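Local coordinates for protein secretin XcpQ (Pseudomonas aeruginosa, PDB 4EC5) that forms, as a ring of 15 subunits, the outer membrane channel of the type II secretion system, which exports elastase LasB and other proteins, at residues I129-P134 / I222-P227. The protein carries 1 engineered substitution. Numbering follows the deposited sequence.
Sequences IPLIRP and IILGPP
P134 turns the CG corner of its pyrrolidine ring to I222, whereas the one planar side-chain group of the two segments, the guanidinium of R133, is led away from the strand and carries CG2 of I129 over one face, offset toward the rim at 3.7 Å above the plane. The contact proper is apolar, with no hydrogen bond across it. The CD1 branch of I222 reaches the 3-10 turn at P134 and the carbonyl of P130: CD1 lies 3.8 Å from P134 CG and 4.1 Å from P130 O. With CG1 beside its backbone N (chi1 -65°) and CD1 extended beyond it (chi2 160°), the longer branch probes between the P130 carbonyl O and the P134 ring, while the shorter branch turns to L131, CG2 standing 4.2 Å from L131 CD2. L131 CD2 also lies 4.5 Å from L224 CD2, so L131 bridges the two strand residues that point toward the helix. The helix is kinked at P130 and L131, whose N atoms have no bond to the preceding turn; P130 has no N-H to give. I132 N still bonds to I129 O at 3.2 Å. Y178 touches P130, L131 and I222, and I213 touches P134 and L224, widening the apolar patch over the neighbouring strands. R220 of the second subunit packs on P130. Strand 220-224 is central in the antiparallel sheet of N2, between 178-182 and 211-215. The pairing is therefore an interdomain one: helix 125-132 and the 3-10 turn that follows it in N1 pack on the N2 sheet, joining two consecutive KH-like modules of the secretin's periplasmic region.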
loop_
_atom_site.group_PDB
_atom_site.type_symbol
_atom_site.label_atom_id
_atom_site.label_comp_id
_atom_site.label_asym_id
_atom_site.label_seq_id
_atom_site.Cartn_x
_atom_site.Cartn_y
_atom_site.Cartn_z
ATOM N N ILE A 129 6.697 -6.463 5.021
ATOM C CA ILE A 129 5.335 -5.940 4.869
ATOM C C ILE A 129 4.418 -6.694 3.895
ATOM O O ILE A 129 3.319 -7.099 4.274
ATOM C CB ILE A 129 5.357 -4.436 4.494
ATOM C CG1 ILE A 129 5.900 -3.600 5.656
ATOM C CG2 ILE A 129 3.969 -3.986 4.015
ATOM C CD1 ILE A 129 4.843 -2.972 6.529
ATOM N N PRO A 130 4.858 -6.888 2.639
ATOM C CA PRO A 130 4.011 -7.614 1.679
ATOM C C PRO A 130 3.777 -9.090 2.005
ATOM O O PRO A 130 2.826 -9.682 1.500
ATOM C CB PRO A 130 4.715 -7.425 0.328
ATOM C CG PRO A 130 5.956 -6.652 0.587
ATOM C CD PRO A 130 6.158 -6.505 2.063
ATOM N N LEU A 131 4.640 -9.673 2.827
ATOM C CA LEU A 131 4.511 -11.077 3.207
ATOM C C LEU A 131 3.536 -11.267 4.369
ATOM O O LEU A 131 3.005 -12.358 4.563
ATOM C CB LEU A 131 5.890 -11.639 3.570
ATOM C CG LEU A 131 7.016 -11.330 2.579
ATOM C CD1 LEU A 131 8.322 -11.965 3.025
ATOM C CD2 LEU A 131 6.642 -11.840 1.197
ATOM N N ILE A 132 3.302 -10.207 5.138
ATOM C CA ILE A 132 2.382 -10.279 6.276
ATOM C C ILE A 132 1.029 -9.617 6.013
ATOM O O ILE A 132 0.064 -9.881 6.730
ATOM C CB ILE A 132 3.010 -9.763 7.589
ATOM C CG1 ILE A 132 3.453 -8.309 7.445
ATOM C CG2 ILE A 132 4.166 -10.658 8.013
ATOM C CD1 ILE A 132 3.684 -7.624 8.772
ATOM N N ARG A 133 0.925 -8.869 4.925
ATOM C CA ARG A 133 -0.309 -8.173 4.618
ATOM C C ARG A 133 -1.439 -9.160 4.482
ATOM O O ARG A 133 -2.527 -8.908 4.946
ATOM C CB ARG A 133 -0.213 -7.401 3.312
ATOM C CG ARG A 133 0.226 -5.980 3.463
ATOM C CD ARG A 133 -0.458 -5.094 2.467
ATOM N NE ARG A 133 0.394 -3.977 2.104
ATOM C CZ ARG A 133 0.469 -2.857 2.809
ATOM N NH1 ARG A 133 -0.263 -2.718 3.905
ATOM N NH2 ARG A 133 1.270 -1.881 2.421
ATOM N N PRO A 134 -1.195 -10.292 3.851
ATOM C CA PRO A 134 -2.289 -11.274 3.752
ATOM C C PRO A 134 -2.891 -11.712 5.100
ATOM O O PRO A 134 -3.979 -12.289 5.103
ATOM C CB PRO A 134 -1.655 -12.471 3.033
ATOM C CG PRO A 134 -0.329 -12.035 2.548
ATOM C CD PRO A 134 0.039 -10.732 3.173
ATOM N N ILE A 222 1.792 -16.743 -2.568
ATOM C CA ILE A 222 3.044 -16.011 -2.542
ATOM C C ILE A 222 4.130 -17.019 -2.230
ATOM O O ILE A 222 4.132 -17.629 -1.159
ATOM C CB ILE A 222 3.034 -14.888 -1.481
ATOM C CG1 ILE A 222 2.002 -13.813 -1.820
ATOM C CG2 ILE A 222 4.414 -14.252 -1.355
ATOM C CD1 ILE A 222 1.611 -12.959 -0.622
ATOM N N ILE A 223 5.052 -17.203 -3.167
ATOM C CA ILE A 223 6.095 -18.193 -2.994
ATOM C C ILE A 223 7.420 -17.463 -2.713
ATOM O O ILE A 223 7.804 -16.559 -3.456
ATOM C CB ILE A 223 6.234 -19.076 -4.277
ATOM C CG1 ILE A 223 4.877 -19.617 -4.784
ATOM C CG2 ILE A 223 7.218 -20.212 -4.057
ATOM C CD1 ILE A 223 4.060 -20.377 -3.774
ATOM N N LEU A 224 8.101 -17.845 -1.656
ATOM C CA LEU A 224 9.358 -17.208 -1.323
ATOM C C LEU A 224 10.445 -18.235 -1.082
ATOM O O LEU A 224 10.173 -19.403 -0.898
ATOM C CB LEU A 224 9.217 -16.252 -0.144
ATOM C CG LEU A 224 8.865 -16.749 1.240
ATOM C CD1 LEU A 224 9.913 -16.290 2.225
ATOM C CD2 LEU A 224 7.526 -16.215 1.630
ATOM N N GLY A 225 11.681 -17.775 -1.148
ATOM C CA GLY A 225 12.834 -18.613 -0.932
ATOM C C GLY A 225 14.025 -18.234 -1.757
ATOM O O GLY A 225 13.996 -17.267 -2.529
ATOM N N PRO A 226 15.099 -18.992 -1.586
ATOM C CA PRO A 226 16.283 -18.794 -2.414
ATOM C C PRO A 226 15.958 -19.079 -3.872
ATOM O O PRO A 226 15.049 -19.855 -4.154
ATOM C CB PRO A 226 17.314 -19.751 -1.813
ATOM C CG PRO A 226 16.535 -20.758 -1.048
ATOM C CD PRO A 226 15.234 -20.125 -0.656
ATOM N N PRO A 227 16.698 -18.447 -4.787
ATOM C CA PRO A 227 16.367 -18.445 -6.215
ATOM C C PRO A 227 16.024 -19.792 -6.842
ATOM O O PRO A 227 14.982 -19.894 -7.491
ATOM C CB PRO A 227 17.577 -17.782 -6.887
ATOM C CG PRO A 227 18.309 -17.075 -5.803
ATOM C CD PRO A 227 17.885 -17.626 -4.475
#